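Local atomic coordinates of BugD (Bordetella pertussis Tohama I, PDB entry 2F5X), a protein that binds aspartic acid and probably serves as the periplasmic solute receptor of a tripartite tricarboxylate transporter. Residues A[151-154]-A[155-159]; A[302-306]-A[307-311]; A[126-129]-A[130-133]; A[85-88]-A[89-93]. All coordinates share one frame; numbering follows the deposited sequence.

Contact 1: A[151-154]-A[155-159]; sequences SHLC and GTMLV. With ASP (aspartic acid), chain D.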
loop_
_atom_site.group_PDB
_atom_site.type_symbol
_atom_site.label_atom_id
_atom_site.label_comp_id
_atom_site.label_asym_id
_atom_site.label_seq_id
_atom_site.Cartn_x
_atom_site.Cartn_y
_atom_site.Cartn_z
ATOM N N SER A 151 -2.805 4.319 3.471
ATOM C CA SER A 151 -3.819 5.345 3.663
ATOM C C SER A 151 -3.587 6.115 4.959
ATOM O O SER A 151 -3.988 7.268 5.073
ATOM C CB SER A 151 -5.226 4.726 3.645
ATOM O OG SER A 151 -5.328 3.649 4.565
ATOM N N HIS A 152 -2.936 5.475 5.932
ATOM C CA HIS A 152 -2.565 6.157 7.173
ATOM C C HIS A 152 -1.435 7.160 6.942
ATOM O O HIS A 152 -1.510 8.303 7.410
ATOM C CB HIS A 152 -2.176 5.156 8.264
ATOM C CG HIS A 152 -1.524 5.796 9.453
ATOM N ND1 HIS A 152 -0.168 5.730 9.684
ATOM C CD2 HIS A 152 -2.046 6.533 10.466
ATOM C CE1 HIS A 152 0.122 6.413 10.779
ATOM N NE2 HIS A 152 -1.001 6.908 11.275
ATOM N N LEU A 153 -0.390 6.726 6.232
ATOM C CA LEU A 153 0.730 7.601 5.897
ATOM C C LEU A 153 0.249 8.827 5.116
ATOM O O LEU A 153 0.532 9.974 5.492
ATOM C CB LEU A 153 1.800 6.834 5.100
ATOM C CG LEU A 153 2.891 7.692 4.428
ATOM C CD1 LEU A 153 3.719 8.456 5.486
ATOM C CD2 LEU A 153 3.784 6.833 3.569
ATOM N N CYS A 154 -0.492 8.593 4.041
ATOM C CA CYS A 154 -0.973 9.697 3.222
ATOM C C CYS A 154 -1.942 10.576 4.000
ATOM O O CYS A 154 -1.866 11.794 3.908
ATOM C CB CYS A 154 -1.623 9.185 1.950
ATOM S SG CYS A 154 -2.127 10.473 0.790
ATOM N N GLY A 155 -2.824 9.955 4.786
ATOM C CA GLY A 155 -3.755 10.702 5.621
ATOM C C GLY A 155 -3.040 11.601 6.617
ATOM O O GLY A 155 -3.457 12.743 6.844
ATOM N N THR A 156 -1.952 11.099 7.194
ATOM C CA THR A 156 -1.164 11.881 8.140
ATOM C C THR A 156 -0.575 13.088 7.425
ATOM O O THR A 156 -0.638 14.216 7.928
ATOM C CB THR A 156 -0.034 11.008 8.758
ATOM O OG1 THR A 156 -0.623 10.024 9.626
ATOM C CG2 THR A 156 0.837 11.836 9.690
HETATM N N MSE A 157 -0.021 12.848 6.240
HETATM C CA MSE A 157 0.572 13.921 5.451
HETATM C C MSE A 157 -0.484 14.953 5.060
HETATM O O MSE A 157 -0.230 16.162 5.074
HETATM C CB MSE A 157 1.271 13.345 4.222
HETATM C CG MSE A 157 2.522 12.566 4.594
HETATM SE SE MSE A 157 3.216 11.600 3.076
HETATM C CE MSE A 157 3.488 13.120 1.860
ATOM N N LEU A 158 -1.679 14.472 4.735
ATOM C CA LEU A 158 -2.756 15.354 4.308
ATOM C C LEU A 158 -3.208 16.280 5.440
ATOM O O LEU A 158 -3.278 17.494 5.250
ATOM C CB LEU A 158 -3.937 14.546 3.756
ATOM C CG LEU A 158 -5.144 15.364 3.271
ATOM C CD1 LEU A 158 -4.783 16.279 2.087
ATOM C CD2 LEU A 158 -6.307 14.438 2.903
ATOM N N VAL A 159 -3.489 15.726 6.621
ATOM C CA VAL A 159 -3.953 16.574 7.723
ATOM C C VAL A 159 -2.861 17.530 8.195
ATOM O O VAL A 159 -3.138 18.665 8.582
ATOM C CB VAL A 159 -4.570 15.776 8.906
ATOM C CG1 VAL A 159 -5.746 14.934 8.418
ATOM C CG2 VAL A 159 -3.520 14.911 9.638
HETATM N N ASP D . -2.920 -1.509 0.949
HETATM C CA ASP D . -3.996 -1.645 1.975
HETATM C C ASP D . -5.058 -2.647 1.549
HETATM O O ASP D . -6.210 -2.588 2.020
HETATM C CB ASP D . -4.643 -0.294 2.253
HETATM C CG ASP D . -3.692 0.675 2.908
HETATM O OD1 ASP D . -4.042 1.877 2.977
HETATM O OD2 ASP D . -2.583 0.318 3.380
HETATM O OXT ASP D . -4.747 -3.508 0.725
#
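Backbone hydrogen bonds join Ser151 to Gly155, His152 to Thr156, Leu153 to Met157 and Cys154 to Leu158. Each runs from an N-H to the carbonyl four residues earlier. The first is the most bent: Gly155 N comes to Ser151 O at 2.9 Å, with an N-H...O angle of 146°, and stands well above the carbonyl plane.

Among the side chains, polar contact falls to His152 and Thr156. Thr156 OG1 lies beside its own backbone N (chi1 -69°). This turns it back along the helix to 2.9 Å from His152 O. Thr156 OG1 also sits over one face of the His152 imidazole, displaced toward the rim, 3.5 Å from His152 NE2.

All of this belongs to helix 150-162, the helix of the beta-alpha-beta unit formed with strands 141-144 and 167-170. The start of the helix faces the bound aspartic acid. Ser151 grips OD1 of the ligand twice, through Ser151 N at 2.8 Å and Ser151 OG at 2.7 Å. Ser151 OG is also hydrogen-bonded to Ala145 N. Ala150 N binds the ligand too, and the positive end of the helix dipole would be expected to favour its carboxylate.

Apolar contact runs along another side. Leu153 and Met157, a selenomethionine, lie side by side and point the same way, with Leu153 CD1 4.0 Å from Met157 SE. Trp300, Leu303 and Phe304 of helix 286-306 cover them. Cys154 SG forms a disulfide with Cys190.

Contact 2: A[302-306]-A[307-311]; sequences ELFKK and AGVEK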
loop_
_atom_site.group_PDB
_atom_site.type_symbol
_atom_site.label_atom_id
_atom_site.label_comp_id
_atom_site.label_asym_id
_atom_site.label_seq_id
_atom_site.Cartn_x
_atom_site.Cartn_y
_atom_site.Cartn_z
ATOM N N GLU A 302 11.704 10.264 10.135
ATOM C CA GLU A 302 11.893 11.711 10.197
ATOM C C GLU A 302 10.589 12.457 9.929
ATOM O O GLU A 302 10.295 13.429 10.610
ATOM C CB GLU A 302 13.012 12.171 9.252
ATOM C CG GLU A 302 13.326 13.670 9.315
ATOM C CD GLU A 302 13.905 14.138 10.648
ATOM O OE1 GLU A 302 14.440 13.314 11.427
ATOM O OE2 GLU A 302 13.831 15.357 10.920
ATOM N N LEU A 303 9.811 11.984 8.957
ATOM C CA LEU A 303 8.496 12.560 8.664
ATOM C C LEU A 303 7.585 12.546 9.894
ATOM O O LEU A 303 6.989 13.569 10.238
ATOM C CB LEU A 303 7.825 11.841 7.487
ATOM C CG LEU A 303 6.498 12.444 6.990
ATOM C CD1 LEU A 303 6.405 12.382 5.472
ATOM C CD2 LEU A 303 5.282 11.764 7.622
ATOM N N PHE A 304 7.485 11.393 10.555
ATOM C CA PHE A 304 6.630 11.278 11.735
ATOM C C PHE A 304 7.150 12.100 12.909
ATOM O O PHE A 304 6.363 12.716 13.630
ATOM C CB PHE A 304 6.411 9.820 12.128
ATOM C CG PHE A 304 5.611 9.038 11.121
ATOM C CD1 PHE A 304 4.332 9.451 10.745
ATOM C CD2 PHE A 304 6.135 7.889 10.549
ATOM C CE1 PHE A 304 3.596 8.730 9.815
ATOM C CE2 PHE A 304 5.409 7.166 9.623
ATOM C CZ PHE A 304 4.142 7.579 9.256
ATOM N N LYS A 305 8.470 12.114 13.092
ATOM C CA LYS A 305 9.087 12.946 14.131
ATOM C C LYS A 305 8.702 14.418 13.961
ATOM O O LYS A 305 8.313 15.085 14.929
ATOM C CB LYS A 305 10.613 12.784 14.116
ATOM C CG LYS A 305 11.353 13.670 15.136
ATOM C CD LYS A 305 12.729 13.103 15.464
ATOM C CE LYS A 305 13.550 14.068 16.306
ATOM N NZ LYS A 305 14.834 14.430 15.629
ATOM N N LYS A 306 8.790 14.914 12.728
ATOM C CA LYS A 306 8.458 16.309 12.415
ATOM C C LYS A 306 6.977 16.628 12.597
ATOM O O LYS A 306 6.605 17.783 12.873
ATOM C CB LYS A 306 8.886 16.650 10.990
ATOM C CG LYS A 306 10.324 17.107 10.880
ATOM C CD LYS A 306 10.478 18.087 9.724
ATOM C CE LYS A 306 11.509 17.599 8.722
ATOM N NZ LYS A 306 12.889 17.525 9.300
ATOM N N ALA A 307 6.142 15.605 12.443
ATOM C CA ALA A 307 4.698 15.729 12.604
ATOM C C ALA A 307 4.259 15.505 14.055
ATOM O O ALA A 307 3.066 15.594 14.367
ATOM C CB ALA A 307 3.991 14.759 11.666
ATOM N N GLY A 308 5.223 15.219 14.933
ATOM C CA GLY A 308 4.948 14.923 16.334
ATOM C C GLY A 308 4.243 13.596 16.562
ATOM O O GLY A 308 3.659 13.358 17.624
ATOM N N VAL A 309 4.313 12.717 15.567
ATOM C CA VAL A 309 3.662 11.416 15.659
ATOM C C VAL A 309 4.650 10.434 16.279
ATOM O O VAL A 309 5.698 10.141 15.694
ATOM C CB VAL A 309 3.191 10.928 14.280
ATOM C CG1 VAL A 309 2.673 9.483 14.354
ATOM C CG2 VAL A 309 2.111 11.870 13.730
ATOM N N GLU A 310 4.320 9.956 17.473
ATOM C CA GLU A 310 5.229 9.117 18.237
ATOM C C GLU A 310 4.805 7.654 18.198
ATOM O O GLU A 310 3.682 7.332 17.798
ATOM C CB GLU A 310 5.315 9.603 19.686
ATOM C CG GLU A 310 5.452 11.114 19.835
ATOM C CD GLU A 310 6.744 11.657 19.264
ATOM O OE1 GLU A 310 7.786 10.967 19.358
ATOM O OE2 GLU A 310 6.719 12.785 18.719
ATOM N N LYS A 311 5.716 6.776 18.610
ATOM C CA LYS A 311 5.428 5.346 18.721
ATOM C C LYS A 311 4.411 5.080 19.822
ATOM O O LYS A 311 4.443 5.730 20.878
ATOM C CB LYS A 311 6.700 4.564 19.027
ATOM C CG LYS A 311 7.756 4.597 17.953
ATOM C CD LYS A 311 8.927 3.750 18.401
ATOM C CE LYS A 311 10.067 3.771 17.417
ATOM N NZ LYS A 311 11.192 2.952 17.950
HETATM O O HOH W 1 8.480 14.255 17.496
#
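Ala307 is the residue most enclosed by the contact, and it sits directly on the last turn of the helix. Its N bonds to Leu303 O at 3.1 Å, and a weak second bond reaches Phe304 O. Ala307 CB rests 3.5 Å from Leu303 O. Ala307 also touches Glu160 of helix 150-162.

Of the two bonds that close the helix, the one spanning more residues ends on Phe304 O. Val309 N bonds to Phe304 O at 2.8 Å, reaching back five residues. Gly308 N bonds to Lys305 O at 3.1 Å, from well above the carbonyl plane. Together with the positive phi of Gly308 (69°), these two bonds define a Schellman motif at the C-terminal end of helix 286-306. The chain is turned back so that Val309 meets the side chain of Phe304, the apolar contact that often goes with this motif.

Val309 CG1 and CB each lie 4.0 Å from Phe304 CD1. The valine meets the ring obliquely. CG1 stands anti to the Val309 backbone N (chi1 173°), which brings it to this corner of the phenyl. Leu303 CD2 lies over one face of the same ring, toward its rim. Leu90 also packs on Phe304.

The polar groups are on the exposed side. A water donates to both Lys305 O (2.7 Å) and Glu310 OE2 (2.6 Å), tying the departing chain to the helix. One turn back, Lys306 NZ forms a salt bridge with Glu302 OE2, using the anti lone pair of that oxygen.

Contact 3: A[126-129]-A[130-133]; sequences IKEL and AEYV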
loop_
_atom_site.group_PDB
_atom_site.type_symbol
_atom_site.label_atom_id
_atom_site.label_comp_id
_atom_site.label_asym_id
_atom_site.label_seq_id
_atom_site.Cartn_x
_atom_site.Cartn_y
_atom_site.Cartn_z
ATOM N N ILE A 126 -9.303 20.467 -5.691
ATOM C CA ILE A 126 -8.376 20.399 -4.557
ATOM C C ILE A 126 -8.273 21.721 -3.772
ATOM O O ILE A 126 -8.160 21.696 -2.546
ATOM C CB ILE A 126 -6.977 19.849 -4.995
ATOM C CG1 ILE A 126 -6.038 19.636 -3.792
ATOM C CG2 ILE A 126 -6.311 20.751 -6.048
ATOM C CD1 ILE A 126 -6.536 18.645 -2.733
ATOM N N LYS A 127 -8.335 22.859 -4.464
ATOM C CA LYS A 127 -8.326 24.155 -3.785
ATOM C C LYS A 127 -9.546 24.270 -2.868
ATOM O O LYS A 127 -9.420 24.622 -1.688
ATOM C CB LYS A 127 -8.306 25.313 -4.790
ATOM C CG LYS A 127 -8.271 26.677 -4.116
ATOM C CD LYS A 127 -8.224 27.807 -5.133
ATOM C CE LYS A 127 -8.085 29.149 -4.428
ATOM N NZ LYS A 127 -9.401 29.623 -3.924
ATOM N N GLU A 128 -10.718 23.950 -3.413
ATOM C CA GLU A 128 -11.952 23.993 -2.640
ATOM C C GLU A 128 -11.978 22.953 -1.548
ATOM O O GLU A 128 -12.556 23.196 -0.491
ATOM C CB GLU A 128 -13.166 23.803 -3.527
ATOM C CG GLU A 128 -13.400 24.969 -4.448
ATOM C CD GLU A 128 -14.204 24.579 -5.661
ATOM O OE1 GLU A 128 -14.642 23.408 -5.752
ATOM O OE2 GLU A 128 -14.392 25.449 -6.526
ATOM N N LEU A 129 -11.359 21.800 -1.796
ATOM C CA LEU A 129 -11.261 20.775 -0.758
ATOM C C LEU A 129 -10.516 21.284 0.470
ATOM O O LEU A 129 -10.991 21.120 1.603
ATOM C CB LEU A 129 -10.597 19.491 -1.282
ATOM C CG LEU A 129 -10.363 18.405 -0.220
ATOM C CD1 LEU A 129 -11.681 17.799 0.257
ATOM C CD2 LEU A 129 -9.434 17.308 -0.723
ATOM N N ALA A 130 -9.357 21.897 0.244
ATOM C CA ALA A 130 -8.548 22.412 1.353
ATOM C C ALA A 130 -9.329 23.437 2.164
ATOM O O ALA A 130 -9.322 23.403 3.402
ATOM C CB ALA A 130 -7.244 23.010 0.837
ATOM N N GLU A 131 -10.028 24.324 1.459
ATOM C CA GLU A 131 -10.814 25.385 2.091
ATOM C C GLU A 131 -11.956 24.790 2.901
ATOM O O GLU A 131 -12.194 25.196 4.039
ATOM C CB GLU A 131 -11.353 26.353 1.028
ATOM C CG GLU A 131 -10.257 27.144 0.334
ATOM C CD GLU A 131 -10.714 27.883 -0.915
ATOM O OE1 GLU A 131 -11.711 27.469 -1.553
ATOM O OE2 GLU A 131 -10.051 28.884 -1.277
ATOM N N TYR A 132 -12.647 23.822 2.303
ATOM C CA TYR A 132 -13.769 23.146 2.945
ATOM C C TYR A 132 -13.347 22.370 4.196
ATOM O O TYR A 132 -14.030 22.424 5.233
ATOM C CB TYR A 132 -14.458 22.210 1.947
ATOM C CG TYR A 132 -15.738 21.625 2.474
ATOM C CD1 TYR A 132 -16.934 22.338 2.383
ATOM C CD2 TYR A 132 -15.752 20.371 3.092
ATOM C CE1 TYR A 132 -18.129 21.806 2.867
ATOM C CE2 TYR A 132 -16.945 19.828 3.578
ATOM C CZ TYR A 132 -18.124 20.561 3.467
ATOM O OH TYR A 132 -19.305 20.047 3.953
ATOM N N VAL A 133 -12.231 21.648 4.100
ATOM C CA VAL A 133 -11.743 20.857 5.233
ATOM C C VAL A 133 -11.302 21.774 6.387
ATOM O O VAL A 133 -11.620 21.517 7.552
ATOM C CB VAL A 133 -10.612 19.882 4.822
ATOM C CG1 VAL A 133 -9.964 19.231 6.060
ATOM C CG2 VAL A 133 -11.145 18.806 3.857
HETATM O O HOH W 2 -11.903 27.944 -4.236
#
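The carboxylate of Glu131 meets Lys127 at one oxygen: Lys127 NZ donates to Glu131 OE2 at 2.8 Å. The ammonium approaches on the syn side, 30° out of the carboxylate plane. The other oxygen, Glu131 OE1, takes a bond from a water at 2.7 Å, and that water accepts from Lys127 NZ at 3.0 Å. Both oxygens are thus linked to one lysine. The lysine chain is extended up to its last bond, where it bends (chi4 -81°) to bring NZ over to the glutamate.

The Glu128 carboxylate is tilted 23° from that of Glu131. It is bonded instead through OE1 to Asn124 N. The Tyr132 ring leads away from segment 126-129 and stacks edge-to-face with Phe121.

Packing is on the other side. Leu129 and Val133 run side by side, with Leu129 CD1 3.8 Å from Val133 CG2. Ala130 and Val133 touch Leu162 of helix 150-162.

Backbone bonds run from Ala130 to Ile126 and on to Val133 with Leu129. The whole is the start of an amphipathic alpha helix, 126-136, with an i to i+4 lysine-glutamate salt bridge on its outer face.

Contact 4: A[85-88]-A[89-93]; sequences STAP and SLYKN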
loop_
_atom_site.group_PDB
_atom_site.type_symbol
_atom_site.label_atom_id
_atom_site.label_comp_id
_atom_site.label_asym_id
_atom_site.label_seq_id
_atom_site.Cartn_x
_atom_site.Cartn_y
_atom_site.Cartn_z
ATOM N N SER A 85 7.674 -0.353 6.181
ATOM C CA SER A 85 8.714 0.588 6.590
ATOM C C SER A 85 8.234 1.717 7.505
ATOM O O SER A 85 9.062 2.355 8.171
ATOM C CB SER A 85 9.464 1.153 5.365
ATOM O OG SER A 85 8.684 2.091 4.641
ATOM N N THR A 86 6.925 1.983 7.548
ATOM C CA THR A 86 6.423 3.018 8.463
ATOM C C THR A 86 6.150 2.468 9.857
ATOM O O THR A 86 6.396 3.150 10.849
ATOM C CB THR A 86 5.136 3.710 7.937
ATOM O OG1 THR A 86 4.092 2.733 7.775
ATOM C CG2 THR A 86 5.359 4.318 6.545
ATOM N N ALA A 87 5.628 1.242 9.925
ATOM C CA ALA A 87 5.218 0.655 11.207
ATOM C C ALA A 87 6.294 0.678 12.304
ATOM O O ALA A 87 5.963 0.935 13.461
ATOM C CB ALA A 87 4.649 -0.769 11.011
ATOM N N PRO A 88 7.566 0.421 11.976
ATOM C CA PRO A 88 8.621 0.483 12.997
ATOM C C PRO A 88 8.787 1.853 13.660
ATOM O O PRO A 88 9.370 1.908 14.748
ATOM C CB PRO A 88 9.884 0.092 12.219
ATOM C CG PRO A 88 9.360 -0.754 11.088
ATOM C CD PRO A 88 8.103 -0.025 10.672
ATOM N N SER A 89 8.283 2.921 13.041
ATOM C CA SER A 89 8.317 4.255 13.650
ATOM C C SER A 89 6.998 4.615 14.324
ATOM O O SER A 89 6.865 5.697 14.895
ATOM C CB SER A 89 8.657 5.322 12.602
ATOM O OG SER A 89 9.935 5.069 12.053
ATOM N N LEU A 90 6.024 3.709 14.256
ATOM C CA LEU A 90 4.665 4.013 14.713
ATOM C C LEU A 90 4.248 3.155 15.890
ATOM O O LEU A 90 3.318 3.497 16.621
ATOM C CB LEU A 90 3.676 3.817 13.559
ATOM C CG LEU A 90 3.838 4.813 12.403
ATOM C CD1 LEU A 90 3.059 4.342 11.159
ATOM C CD2 LEU A 90 3.413 6.223 12.841
ATOM N N TYR A 91 4.922 2.024 16.047
ATOM C CA TYR A 91 4.658 1.098 17.142
ATOM C C TYR A 91 5.932 0.853 17.921
ATOM O O TYR A 91 6.994 0.635 17.334
ATOM C CB TYR A 91 4.170 -0.250 16.606
ATOM C CG TYR A 91 2.827 -0.210 15.933
ATOM C CD1 TYR A 91 1.655 -0.324 16.677
ATOM C CD2 TYR A 91 2.722 -0.060 14.551
ATOM C CE1 TYR A 91 0.411 -0.297 16.068
ATOM C CE2 TYR A 91 1.480 -0.026 13.924
ATOM C CZ TYR A 91 0.331 -0.142 14.695
ATOM O OH TYR A 91 -0.900 -0.123 14.109
ATOM N N LYS A 92 5.814 0.867 19.244
ATOM C CA LYS A 92 6.918 0.492 20.114
ATOM C C LYS A 92 7.383 -0.923 19.795
ATOM O O LYS A 92 8.583 -1.191 19.768
ATOM C CB LYS A 92 6.513 0.615 21.584
ATOM C CG LYS A 92 6.236 2.051 21.990
ATOM C CD LYS A 92 6.245 2.231 23.490
ATOM C CE LYS A 92 6.188 3.702 23.857
ATOM N NZ LYS A 92 5.625 3.887 25.224
ATOM N N ASN A 93 6.426 -1.815 19.550
ATOM C CA ASN A 93 6.728 -3.136 19.015
ATOM C C ASN A 93 5.754 -3.558 17.929
ATOM O O ASN A 93 4.662 -4.065 18.216
ATOM C CB ASN A 93 6.784 -4.203 20.100
ATOM C CG ASN A 93 7.398 -5.520 19.602
ATOM O OD1 ASN A 93 7.750 -5.681 18.409
ATOM N ND2 ASN A 93 7.538 -6.470 20.520
HETATM O O HOH W 3 9.705 4.540 9.489
HETATM O O HOH W 4 9.719 0.227 16.930
#
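Ala87 and Tyr91 form the tight part of the contact together with Thr86 and Leu90. Ala87 O accepts two backbone bonds. Tyr91 N lies 3.0 Å from Ala87 O, nearly in line with the C=O bond, though its N-H is bent (142°). Leu90 N meets Ala87 O at 2.9 Å from well above the carbonyl plane. Ala87 O also lies at the edge of the Tyr91 ring, near its plane, 3.6 Å from CD2. The ring is held at its far end as well, where Tyr91 OH bonds to Ile147 O.

Leu90 and Thr86 lie side by side and point the same way. Leu90 CG is beside its own backbone N (chi1 -67°), which lays the side chain against the preceding turn. Leu90 CG is 3.4 Å from Thr86 O, and CD1 is 3.9 Å from Thr86 CB. Thr86 OG1 is bonded to Gly83 O. Trp300 of helix 286-306 packs on Thr86.

The other side is looser and wetter. Ser89 touches Thr86 mainly through its backbone, Ser89 N bonding to Thr86 O at 2.9 Å. One water donates to Ser85 O and accepts from Ser89 OG, at 2.6 Å from the latter. A second water lies close to both Pro88 O and Tyr91 O.

The bonds from Ser89 to Thr86 and from Leu90 to Ala87 each span three residues. They close two overlapping beta turns, with near type I angles, by which the chain leaves helix 83-86 for the loop leading to strand 102-117.

Contact 1 is buried and is the one that touches the ligand. Contact 2 lies at the surface, while contacts 3 and 4 are partly buried. Contacts 1, 2 and 4 form one cluster. Phe304 CZ of contact 2 packs on Leu153 CD1 of contact 1 at 3.9 Å. Leu90 of contact 4 touches both His152 and Val309. Contact 3 stands apart on helix 126-136, touching none of the others. Contacts 1 and 3 are regular helix, whereas contacts 2 and 4 are turns in which a chain leaves a helix. Salt bridges occur in the outer contacts 2 and 3. In contact 1 the carboxylate partner is the ligand.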